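Local structure of sugar ABC transporter (4RXT) at residues P63-S69 and V87-D93; V135-T139 and I183-L187; G234-S238 and V280-M285; P249-G253 and N272-G276. The protein binds an arabinopyranose sugar between its two lobes and probably serves as the solute-binding component of a bacterial ABC-type carbohydrate transporter. All blocks are in the same frame, centred on the assembly; numbering follows the deposited sequence.

Contact 1: P63-S69 and V87-D93; sequences PAAIVIS and VPIIGID. With ARA (alpha-L-arabinopyranose), chain B.
Ile-66 to Ile-68 and Ile-89 to Ile-92 run as neighbouring parallel strands, their short axes 4.8 Å apart at closest approach and inclined by 23°. Four backbone hydrogen bonds zip them together: Ile-66 N gives to Pro-88 O, Ile-90 N to Ile-66 O, Ile-68 N to Ile-90 O, and Ile-92 N to Ile-68 O. The Ile-90 N to Ile-66 O bond is nearly straight, 176° at the hydrogen. On one face, Ile-68 CG2 meets Ile-89 CG2 at 3.6 Å, while Ile-66 and Ile-89 lie side by side with Ile-89 CD1 4.0 Å from Ile-66 CB. On the other face Val-67 CG1 meets Ile-92 CG2 at 3.9 Å, the two side chains crossing at about a right angle. Before the strands, Val-87 CG1, anti to its own backbone nitrogen (chi1 -179°), presses on Ala-65 CA at 3.6 Å. Just past the second strand, Asp-93 receives the sugar bidentately: arabinopyranose O2 donates to OD1 and O3, at a very short distance, to OD2, and Tyr-18 OH also bonds OD1. The pair belongs to a beta-alpha-beta crossover through helix 77-84, with a ligand-binding carboxylate at a strand's C-terminal end, as in periplasmic binding proteins.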
loop_
_atom_site.group_PDB
_atom_site.type_symbol
_atom_site.label_atom_id
_atom_site.label_comp_id
_atom_site.label_asym_id
_atom_site.label_seq_id
_atom_site.Cartn_x
_atom_site.Cartn_y
_atom_site.Cartn_z
ATOM N N PRO A 63 25.506 -0.812 8.750
ATOM C CA PRO A 63 25.214 0.437 8.053
ATOM C C PRO A 63 24.887 1.555 9.040
ATOM O O PRO A 63 24.686 1.285 10.234
ATOM C CB PRO A 63 23.960 0.074 7.246
ATOM C CG PRO A 63 23.232 -0.906 8.120
ATOM C CD PRO A 63 24.354 -1.743 8.718
ATOM N N ALA A 64 24.799 2.791 8.565
ATOM C CA ALA A 64 24.484 3.922 9.467
ATOM C C ALA A 64 23.041 3.948 9.937
ATOM O O ALA A 64 22.714 4.470 11.016
ATOM C CB ALA A 64 24.821 5.247 8.788
ATOM N N ALA A 65 22.165 3.437 9.077
ATOM C CA ALA A 65 20.759 3.349 9.388
ATOM C C ALA A 65 20.118 2.409 8.356
ATOM O O ALA A 65 20.755 2.081 7.351
ATOM C CB ALA A 65 20.125 4.726 9.352
ATOM N N ILE A 66 18.884 2.012 8.612
ATOM C CA ILE A 66 18.105 1.200 7.691
ATOM C C ILE A 66 16.691 1.756 7.588
ATOM O O ILE A 66 16.085 2.133 8.611
ATOM C CB ILE A 66 18.036 -0.299 8.154
ATOM C CG1 ILE A 66 19.412 -0.973 8.033
ATOM C CG2 ILE A 66 16.976 -1.084 7.367
ATOM C CD1 ILE A 66 19.553 -2.240 8.858
ATOM N N VAL A 67 16.195 1.807 6.353
ATOM C CA VAL A 67 14.790 2.100 6.077
ATOM C C VAL A 67 14.120 0.802 5.684
ATOM O O VAL A 67 14.620 0.066 4.846
ATOM C CB VAL A 67 14.599 3.137 4.947
ATOM C CG1 VAL A 67 13.111 3.373 4.647
ATOM C CG2 VAL A 67 15.293 4.441 5.317
ATOM N N ILE A 68 12.990 0.498 6.300
ATOM C CA ILE A 68 12.265 -0.729 5.994
ATOM C C ILE A 68 10.756 -0.524 5.932
ATOM O O ILE A 68 10.195 0.234 6.726
ATOM C CB ILE A 68 12.612 -1.867 6.996
ATOM C CG1 ILE A 68 11.944 -3.195 6.655
ATOM C CG2 ILE A 68 12.313 -1.475 8.450
ATOM C CD1 ILE A 68 12.556 -4.403 7.322
ATOM N N SER A 69 10.132 -1.238 4.985
ATOM C CA SER A 69 8.664 -1.409 4.939
ATOM C C SER A 69 8.349 -2.814 5.449
ATOM O O SER A 69 8.365 -3.738 4.688
ATOM C CB SER A 69 8.111 -1.217 3.512
ATOM O OG SER A 69 8.658 -2.198 2.667
ATOM N N VAL A 87 21.542 -0.691 15.007
ATOM C CA VAL A 87 21.329 0.206 13.864
ATOM C C VAL A 87 19.995 0.960 14.027
ATOM O O VAL A 87 18.984 0.334 14.327
ATOM C CB VAL A 87 21.264 -0.621 12.543
ATOM C CG1 VAL A 87 21.071 0.272 11.325
ATOM C CG2 VAL A 87 22.529 -1.454 12.349
ATOM N N PRO A 88 19.970 2.292 13.844
ATOM C CA PRO A 88 18.654 2.953 13.847
ATOM C C PRO A 88 17.803 2.565 12.647
ATOM O O PRO A 88 18.301 2.539 11.500
ATOM C CB PRO A 88 18.960 4.449 13.793
ATOM C CG PRO A 88 20.366 4.548 13.425
ATOM C CD PRO A 88 21.064 3.237 13.612
ATOM N N ILE A 89 16.522 2.350 12.936
ATOM C CA ILE A 89 15.564 1.818 11.961
ATOM C C ILE A 89 14.483 2.844 11.753
ATOM O O ILE A 89 13.879 3.334 12.688
ATOM C CB ILE A 89 14.927 0.481 12.416
ATOM C CG1 ILE A 89 15.996 -0.496 12.957
ATOM C CG2 ILE A 89 14.054 -0.131 11.310
ATOM C CD1 ILE A 89 17.024 -0.930 11.938
ATOM N N ILE A 90 14.284 3.202 10.486
ATOM C CA ILE A 90 13.233 4.107 10.067
ATOM C C ILE A 90 12.211 3.252 9.312
ATOM O O ILE A 90 12.561 2.514 8.366
ATOM C CB ILE A 90 13.804 5.247 9.181
ATOM C CG1 ILE A 90 14.547 6.309 10.037
ATOM C CG2 ILE A 90 12.706 5.885 8.348
ATOM C CD1 ILE A 90 15.760 5.788 10.810
ATOM N N GLY A 91 10.948 3.338 9.725
ATOM C CA GLY A 91 9.875 2.580 9.064
ATOM C C GLY A 91 9.111 3.379 8.034
ATOM O O GLY A 91 8.958 4.603 8.146
ATOM N N ILE A 92 8.649 2.659 7.009
ATOM C CA ILE A 92 7.737 3.243 6.023
ATOM C C ILE A 92 6.560 2.295 5.737
ATOM O O ILE A 92 6.659 1.063 5.903
ATOM C CB ILE A 92 8.445 3.667 4.711
ATOM C CG1 ILE A 92 9.078 2.478 4.000
ATOM C CG2 ILE A 92 9.476 4.753 4.992
ATOM C CD1 ILE A 92 9.474 2.786 2.558
ATOM N N ASP A 93 5.448 2.900 5.319
ATOM C CA ASP A 93 4.330 2.202 4.640
ATOM C C ASP A 93 3.394 1.336 5.486
ATOM O O ASP A 93 2.194 1.373 5.254
ATOM C CB ASP A 93 4.830 1.446 3.391
ATOM C CG ASP A 93 3.697 0.757 2.636
ATOM O OD1 ASP A 93 3.041 1.449 1.823
ATOM O OD2 ASP A 93 3.456 -0.445 2.898
HETATM C C1 ARA B . 0.644 -0.810 -1.352
HETATM C C2 ARA B . 0.705 -0.935 0.183
HETATM C C3 ARA B . 1.804 -1.911 0.566
HETATM C C4 ARA B . 1.660 -3.248 -0.182
HETATM C C5 ARA B . 0.727 -3.139 -1.314
HETATM O O1 ARA B . -0.712 -0.382 -1.340
HETATM O O2 ARA B . 0.997 0.339 0.788
HETATM O O3 ARA B . 1.812 -2.039 1.997
HETATM O O4 ARA B . 0.996 -4.251 0.590
HETATM O O5 ARA B . 0.890 -1.971 -2.136
#

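Contact 2: V135-T139 and I183-L187; sequences VVIIT and IMTDL
Met-184 meets Val-136 and Ile-138 through a folded side chain: CG stands anti to the backbone nitrogen, and bends at chi2 (72°) and chi3 (-64°) swing the terminal methyl round to the strand. The side chain of Met-184 does not leave the helix in the direction of the strand, and the two bends account for the contact. Its CE settles 3.9 Å from Val-136 CG2 and 4.2 Å from Ile-138 CD1, touching both residues at once. Ile-138 uses a different route. With CG1 beside its backbone nitrogen and its chain extended, CD1 is delivered to the helix.

Ile-138 CD1 also meets Ile-183 CG2 at 4.1 Å and Leu-187 CD1 at 4.1 Å. Ile-138 and Ile-183 slide past each other in opposite directions, whereas Leu-187 reaches tip to tip toward both Ile-138 and Val-136, its CD1 lying 4.1 Å from Val-136 CG2. No hydrogen bond links the segments. The evidence is therefore for methyl packing alone, with Ile-183 and Leu-187 one helical turn apart, as the bond from Leu-187 N to Ile-183 O confirms.

The segment axes approach to 10.6 Å and run nearly antiparallel, at 157°. Val-197 of strand 194-199 and Val-208 of helix 202-214 also border Met-184, while Ala-169 of strand 165-172 touches Leu-187. Helix 177-190 thus lies against one face of the predominantly parallel sheet that includes strand 133-139, the alpha/beta layering of a periplasmic binding protein lobe.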
loop_
_atom_site.group_PDB
_atom_site.type_symbol
_atom_site.label_atom_id
_atom_site.label_comp_id
_atom_site.label_asym_id
_atom_site.label_seq_id
_atom_site.Cartn_x
_atom_site.Cartn_y
_atom_site.Cartn_z
ATOM N N VAL A 135 -21.538 -5.863 -1.053
ATOM C CA VAL A 135 -20.168 -5.494 -1.378
ATOM C C VAL A 135 -19.194 -6.503 -0.793
ATOM O O VAL A 135 -19.532 -7.271 0.118
ATOM C CB VAL A 135 -19.837 -4.063 -0.896
ATOM C CG1 VAL A 135 -20.827 -3.095 -1.534
ATOM C CG2 VAL A 135 -19.769 -3.924 0.637
ATOM N N VAL A 136 -17.971 -6.475 -1.323
ATOM C CA VAL A 136 -16.901 -7.360 -0.904
ATOM C C VAL A 136 -15.594 -6.593 -0.722
ATOM O O VAL A 136 -15.411 -5.531 -1.280
ATOM C CB VAL A 136 -16.702 -8.557 -1.878
ATOM C CG1 VAL A 136 -17.998 -9.332 -2.029
ATOM C CG2 VAL A 136 -16.195 -8.149 -3.233
ATOM N N ILE A 137 -14.722 -7.135 0.119
ATOM C CA ILE A 137 -13.386 -6.663 0.271
ATOM C C ILE A 137 -12.428 -7.816 -0.052
ATOM O O ILE A 137 -12.626 -8.958 0.337
ATOM C CB ILE A 137 -13.109 -6.026 1.671
ATOM C CG1 ILE A 137 -11.655 -5.589 1.803
ATOM C CG2 ILE A 137 -13.502 -6.960 2.792
ATOM C CD1 ILE A 137 -11.334 -4.756 3.030
ATOM N N ILE A 138 -11.389 -7.473 -0.810
ATOM C CA ILE A 138 -10.354 -8.416 -1.176
ATOM C C ILE A 138 -8.993 -7.801 -0.827
ATOM O O ILE A 138 -8.652 -6.691 -1.293
ATOM C CB ILE A 138 -10.410 -8.813 -2.677
ATOM C CG1 ILE A 138 -11.816 -9.272 -3.077
ATOM C CG2 ILE A 138 -9.340 -9.877 -2.984
ATOM C CD1 ILE A 138 -12.009 -9.394 -4.570
ATOM N N THR A 139 -8.249 -8.547 -0.021
ATOM C CA THR A 139 -6.975 -8.173 0.590
ATOM C C THR A 139 -5.857 -9.087 0.076
ATOM O O THR A 139 -6.011 -10.299 -0.001
ATOM C CB THR A 139 -7.076 -8.201 2.143
ATOM O OG1 THR A 139 -8.122 -7.315 2.541
ATOM C CG2 THR A 139 -5.777 -7.792 2.789
ATOM N N ILE A 183 -10.481 -14.866 -7.526
ATOM C CA ILE A 183 -11.388 -14.642 -6.390
ATOM C C ILE A 183 -12.568 -13.794 -6.870
ATOM O O ILE A 183 -13.707 -14.105 -6.592
ATOM C CB ILE A 183 -10.677 -13.935 -5.264
ATOM C CG1 ILE A 183 -9.712 -14.894 -4.565
ATOM C CG2 ILE A 183 -11.686 -13.494 -4.213
ATOM C CD1 ILE A 183 -8.717 -14.216 -3.660
ATOM N N MET A 184 -12.286 -12.716 -7.625
ATOM C CA MET A 184 -13.357 -11.828 -8.054
ATOM C C MET A 184 -14.363 -12.561 -8.941
ATOM O O MET A 184 -15.591 -12.452 -8.739
ATOM C CB MET A 184 -12.800 -10.576 -8.767
ATOM C CG MET A 184 -13.864 -9.571 -9.184
ATOM S SD MET A 184 -14.638 -8.623 -7.846
ATOM C CE MET A 184 -15.532 -9.711 -6.790
ATOM N N THR A 185 -13.840 -13.346 -9.883
ATOM C CA THR A 185 -14.685 -14.095 -10.813
ATOM C C THR A 185 -15.536 -15.135 -10.037
ATOM O O THR A 185 -16.734 -15.306 -10.310
ATOM C CB THR A 185 -13.812 -14.763 -11.908
ATOM O OG1 THR A 185 -13.039 -13.757 -12.606
ATOM C CG2 THR A 185 -14.698 -15.403 -12.930
ATOM N N ASP A 186 -14.901 -15.780 -9.048
ATOM C CA ASP A 186 -15.579 -16.795 -8.225
ATOM C C ASP A 186 -16.699 -16.162 -7.415
ATOM O O ASP A 186 -17.821 -16.673 -7.376
ATOM C CB ASP A 186 -14.626 -17.498 -7.228
ATOM C CG ASP A 186 -13.585 -18.422 -7.900
ATOM O OD1 ASP A 186 -13.621 -18.627 -9.138
ATOM O OD2 ASP A 186 -12.714 -18.970 -7.165
ATOM N N LEU A 187 -16.383 -15.029 -6.818
ATOM C CA LEU A 187 -17.307 -14.320 -5.923
ATOM C C LEU A 187 -18.553 -13.892 -6.647
ATOM O O LEU A 187 -19.662 -14.089 -6.204
ATOM C CB LEU A 187 -16.645 -13.090 -5.248
ATOM C CG LEU A 187 -15.673 -13.329 -4.083
ATOM C CD1 LEU A 187 -15.044 -12.025 -3.599
ATOM C CD2 LEU A 187 -16.329 -14.093 -2.942
#

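Contact 3: G234-S238 and V280-M285; sequences GFLKS and VTKANM
Leu-236 fills the close part of this contact, packing against Val-280 and Thr-281, while Lys-237 and Lys-282 form its solvent side. The buried leucine points toward the loop with CG anti to the backbone nitrogen (chi1 -170°), which sends both methyls into it. CD2 lies 3.9 Å from Val-280 CG1, the two side chains crossing at about a right angle, and 4.0 Å from Thr-281 C. Leu-236 CD1 rests over the backbone, 4.0 Å from Val-280 O. Met-285 closes this apolar patch with its sulfur, SD standing 4.2 Å from Leu-236 CD2.

Toward the outside the packing becomes aliphatic lysine against methionine. Lys-237 CG meets Met-285 CE at 3.8 Å, and the two chains again cross at about a right angle. The stem of Lys-282 runs alongside the helix backbone, its CG 3.3 Å from Leu-236 O. Its ammonium does not bond the helix directly: a water accepts from Lys-282 NZ and donates to Lys-237 O, the water oxygen lying 3.1 Å from that O, giving the carbonyl a mediated link to the loop.

The loop is also held from within. Thr-281 N donates to Asn-284 OD1 at a near-straight 170°, the donor lying above the amide's carbonyl plane, and Asn-284 ND2 reaches Leu-279 O. In the fold, the C-terminal part of helix 230-238 is flanked by the loop leading from strand 278-280 to helix 288-294, and Phe-235 turns to helix 202-214.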
loop_
_atom_site.group_PDB
_atom_site.type_symbol
_atom_site.label_atom_id
_atom_site.label_comp_id
_atom_site.label_asym_id
_atom_site.label_seq_id
_atom_site.Cartn_x
_atom_site.Cartn_y
_atom_site.Cartn_z
ATOM N N GLY A 234 -5.390 2.710 -16.696
ATOM C CA GLY A 234 -6.192 2.334 -17.873
ATOM C C GLY A 234 -7.609 1.919 -17.492
ATOM O O GLY A 234 -8.594 2.320 -18.123
ATOM N N PHE A 235 -7.711 1.157 -16.403
ATOM C CA PHE A 235 -9.018 0.696 -15.908
ATOM C C PHE A 235 -9.839 1.867 -15.349
ATOM O O PHE A 235 -11.068 1.886 -15.467
ATOM C CB PHE A 235 -8.848 -0.348 -14.777
ATOM C CG PHE A 235 -8.252 -1.682 -15.229
ATOM C CD1 PHE A 235 -8.452 -2.166 -16.523
ATOM C CD2 PHE A 235 -7.530 -2.430 -14.360
ATOM C CE1 PHE A 235 -7.898 -3.365 -16.936
ATOM C CE2 PHE A 235 -7.000 -3.637 -14.735
ATOM C CZ PHE A 235 -7.175 -4.125 -16.018
ATOM N N LEU A 236 -9.166 2.835 -14.733
ATOM C CA LEU A 236 -9.871 4.032 -14.252
ATOM C C LEU A 236 -10.515 4.815 -15.425
ATOM O O LEU A 236 -11.668 5.230 -15.403
ATOM C CB LEU A 236 -8.910 4.905 -13.460
ATOM C CG LEU A 236 -9.565 6.060 -12.708
ATOM C CD1 LEU A 236 -10.486 5.506 -11.637
ATOM C CD2 LEU A 236 -8.521 6.947 -12.053
ATOM N N LYS A 237 -9.780 4.904 -16.512
ATOM C CA LYS A 237 -10.282 5.623 -17.666
ATOM C C LYS A 237 -11.356 4.827 -18.399
ATOM O O LYS A 237 -12.322 5.407 -18.923
ATOM C CB LYS A 237 -9.119 5.930 -18.566
ATOM C CG LYS A 237 -8.259 7.008 -17.972
ATOM C CD LYS A 237 -7.283 7.569 -18.967
ATOM C CE LYS A 237 -6.181 6.588 -19.323
ATOM N NZ LYS A 237 -4.957 7.315 -19.772
ATOM N N SER A 238 -11.176 3.505 -18.450
ATOM C CA SER A 238 -12.096 2.647 -19.195
ATOM C C SER A 238 -13.404 2.453 -18.430
ATOM O O SER A 238 -14.420 2.080 -19.021
ATOM C CB SER A 238 -11.486 1.281 -19.504
ATOM O OG SER A 238 -11.511 0.411 -18.364
ATOM N N VAL A 280 -8.723 9.060 -6.169
ATOM C CA VAL A 280 -8.572 9.495 -7.554
ATOM C C VAL A 280 -9.637 8.841 -8.396
ATOM O O VAL A 280 -9.811 7.616 -8.344
ATOM C CB VAL A 280 -7.177 9.142 -8.074
ATOM C CG1 VAL A 280 -7.030 9.523 -9.556
ATOM C CG2 VAL A 280 -6.130 9.842 -7.234
ATOM N N THR A 281 -10.333 9.678 -9.189
ATOM C CA THR A 281 -11.380 9.232 -10.093
ATOM C C THR A 281 -11.147 9.858 -11.457
ATOM O O THR A 281 -10.251 10.671 -11.617
ATOM C CB THR A 281 -12.762 9.670 -9.611
ATOM O OG1 THR A 281 -12.844 11.098 -9.703
ATOM C CG2 THR A 281 -13.030 9.153 -8.205
ATOM N N LYS A 282 -11.972 9.485 -12.435
ATOM C CA LYS A 282 -11.979 10.199 -13.737
ATOM C C LYS A 282 -12.133 11.704 -13.581
ATOM O O LYS A 282 -11.490 12.468 -14.259
ATOM C CB LYS A 282 -13.107 9.676 -14.618
ATOM C CG LYS A 282 -12.774 8.350 -15.240
ATOM C CD LYS A 282 -13.794 7.949 -16.299
ATOM C CE LYS A 282 -15.231 8.237 -15.884
ATOM N NZ LYS A 282 -16.213 7.607 -16.826
ATOM N N ALA A 283 -12.968 12.094 -12.628
ATOM C CA ALA A 283 -13.305 13.500 -12.390
ATOM C C ALA A 283 -12.112 14.344 -11.894
ATOM O O ALA A 283 -12.066 15.596 -12.112
ATOM C CB ALA A 283 -14.462 13.568 -11.395
ATOM N N ASN A 284 -11.164 13.703 -11.225
ATOM C CA ASN A 284 -10.028 14.462 -10.674
ATOM C C ASN A 284 -8.598 14.018 -11.032
ATOM O O ASN A 284 -7.608 14.609 -10.549
ATOM C CB ASN A 284 -10.174 14.571 -9.159
ATOM C CG ASN A 284 -9.857 13.267 -8.446
ATOM O OD1 ASN A 284 -9.453 12.309 -9.056
ATOM N ND2 ASN A 284 -10.013 13.259 -7.163
ATOM N N MET A 285 -8.471 13.029 -11.912
ATOM C CA MET A 285 -7.162 12.476 -12.229
ATOM C C MET A 285 -6.257 13.468 -12.959
ATOM O O MET A 285 -5.044 13.317 -12.975
ATOM C CB MET A 285 -7.272 11.157 -13.017
ATOM C CG MET A 285 -7.960 11.228 -14.372
ATOM S SD MET A 285 -8.158 9.627 -15.240
ATOM C CE MET A 285 -6.525 9.040 -15.323
HETATM O O HOH W 1 -15.198 5.226 -17.812
#

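Contact 4: P249-G253 and N272-G276; sequences PYRMG and NVDTG
The guanidinium of Arg-251 lies with one face over Val-273 CG1 and Thr-275 CG2, and a water sits at its edge, in plane. Val-273 CG1 comes to 3.5 Å from Arg-251 NH2, so a methyl packs beneath the cationic group, the two side chains crossing obliquely. This joins the start of helix 249-264 to strand 272-274, an outermost strand of the parallel sheet in one lobe of the periplasmic binding protein fold.

Arg-251 reaches across because its chain is extended from CG to NE, with CG anti to the backbone nitrogen (chi1 177°). On the way CD passes Thr-275 CG2 at 3.9 Å. The polar end has its strongest partner in its own helix, a salt bridge from NE to Asp-255, and across the contact it works through water. The water at the edge accepts from Arg-251 NH1 and donates to Thr-275 O; a second accepts from NH1 and donates to Asp-274 O.

Deeper in, Met-252 crosses Thr-275 at about a right angle, its CE 3.7 Å from Thr-275 OG1. Met-252 also touches Asp-93 and Gln-247, residues that bind the sugar, so this buried side belongs to the second shell of the pocket. Where the strand gives way to a turn, Asp-274 forms an Asx turn: its OD1 accepts from Gly-276 N at 2.9 Å, on the anti side and tilted out of the carboxylate plane.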
loop_
_atom_site.group_PDB
_atom_site.type_symbol
_atom_site.label_atom_id
_atom_site.label_comp_id
_atom_site.label_asym_id
_atom_site.label_seq_id
_atom_site.Cartn_x
_atom_site.Cartn_y
_atom_site.Cartn_z
ATOM N N PRO A 249 4.272 6.971 -2.369
ATOM C CA PRO A 249 5.410 6.101 -2.171
ATOM C C PRO A 249 6.757 6.759 -2.485
ATOM O O PRO A 249 7.730 6.452 -1.816
ATOM C CB PRO A 249 5.146 4.924 -3.134
ATOM C CG PRO A 249 4.150 5.454 -4.142
ATOM C CD PRO A 249 3.298 6.376 -3.284
ATOM N N TYR A 250 6.819 7.631 -3.503
ATOM C CA TYR A 250 8.081 8.323 -3.824
ATOM C C TYR A 250 8.610 9.070 -2.608
ATOM O O TYR A 250 9.786 8.957 -2.250
ATOM C CB TYR A 250 7.905 9.275 -4.994
ATOM C CG TYR A 250 9.208 9.851 -5.506
ATOM C CD1 TYR A 250 9.917 9.189 -6.479
ATOM C CD2 TYR A 250 9.720 11.044 -4.989
ATOM C CE1 TYR A 250 11.111 9.714 -6.992
ATOM C CE2 TYR A 250 10.909 11.580 -5.455
ATOM C CZ TYR A 250 11.613 10.924 -6.453
ATOM O OH TYR A 250 12.783 11.479 -6.917
ATOM N N ARG A 251 7.719 9.801 -1.937
ATOM C CA ARG A 251 8.117 10.541 -0.733
ATOM C C ARG A 251 8.529 9.621 0.403
ATOM O O ARG A 251 9.466 9.925 1.110
ATOM C CB ARG A 251 7.004 11.495 -0.287
ATOM C CG ARG A 251 7.335 12.238 0.994
ATOM C CD ARG A 251 6.195 13.082 1.464
ATOM N NE ARG A 251 6.574 13.812 2.659
ATOM C CZ ARG A 251 5.720 14.511 3.398
ATOM N NH1 ARG A 251 4.436 14.571 3.066
ATOM N NH2 ARG A 251 6.157 15.170 4.454
ATOM N N MET A 252 7.796 8.517 0.601
ATOM C CA MET A 252 8.205 7.533 1.610
ATOM C C MET A 252 9.672 7.098 1.399
ATOM O O MET A 252 10.458 7.009 2.364
ATOM C CB MET A 252 7.258 6.316 1.668
ATOM C CG MET A 252 5.859 6.576 2.245
ATOM S SD MET A 252 4.878 5.011 2.130
ATOM C CE MET A 252 3.342 5.657 1.450
ATOM N N GLY A 253 10.064 6.838 0.154
ATOM C CA GLY A 253 11.438 6.470 -0.170
ATOM C C GLY A 253 12.426 7.612 0.036
ATOM O O GLY A 253 13.453 7.451 0.694
ATOM N N ASN A 272 6.502 10.655 13.544
ATOM C CA ASN A 272 5.441 10.204 12.628
ATOM C C ASN A 272 5.212 11.271 11.554
ATOM O O ASN A 272 5.077 12.432 11.863
ATOM C CB ASN A 272 4.146 9.906 13.413
ATOM C CG ASN A 272 4.290 8.727 14.379
ATOM O OD1 ASN A 272 4.253 7.553 13.977
ATOM N ND2 ASN A 272 4.453 9.033 15.661
ATOM N N VAL A 273 5.244 10.856 10.287
ATOM C CA VAL A 273 4.946 11.708 9.132
ATOM C C VAL A 273 3.828 11.006 8.359
ATOM O O VAL A 273 3.983 9.856 7.942
ATOM C CB VAL A 273 6.164 11.942 8.190
ATOM C CG1 VAL A 273 5.752 12.694 6.936
ATOM C CG2 VAL A 273 7.256 12.704 8.929
ATOM N N ASP A 274 2.709 11.724 8.209
ATOM C CA ASP A 274 1.569 11.314 7.407
ATOM C C ASP A 274 1.760 11.790 5.993
ATOM O O ASP A 274 1.704 12.988 5.705
ATOM C CB ASP A 274 0.272 11.881 8.034
ATOM C CG ASP A 274 -0.989 11.501 7.284
ATOM O OD1 ASP A 274 -0.885 10.974 6.169
ATOM O OD2 ASP A 274 -2.097 11.771 7.814
ATOM N N THR A 275 1.986 10.832 5.109
ATOM C CA THR A 275 2.338 11.143 3.715
ATOM C C THR A 275 1.101 11.334 2.793
ATOM O O THR A 275 1.242 11.653 1.596
ATOM C CB THR A 275 3.346 10.118 3.137
ATOM O OG1 THR A 275 2.871 8.781 3.346
ATOM C CG2 THR A 275 4.722 10.274 3.776
ATOM N N GLY A 276 -0.101 11.156 3.345
ATOM C CA GLY A 276 -1.333 11.513 2.662
ATOM C C GLY A 276 -1.939 10.448 1.762
ATOM O O GLY A 276 -1.265 9.540 1.249
HETATM O O HOH W 2 3.085 13.301 0.638
HETATM O O HOH W 3 3.207 15.229 5.911
#

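How the contacts relate
Contacts 1 and 2 are buried and their strand side chains pack through apolar groups; they belong to opposite lobes, their centres about 34 Å apart. The first adds backbone hydrogen bonds between strands, the second relies on methyl packing of helix on strand. Contacts 3 and 4 are only partly buried, and both trade direct polar bonds across the interface for water bridges to backbone carbonyls. Contacts 1 and 4 reach the same sheet and touch directly, with Ile-92 CG2 3.6 Å from Met-252 O. Of the four, contact 1 alone holds a residue bonded to the sugar. Contact 4 is nested in the chain between the segments of contact 3, although nothing but sequence joins them.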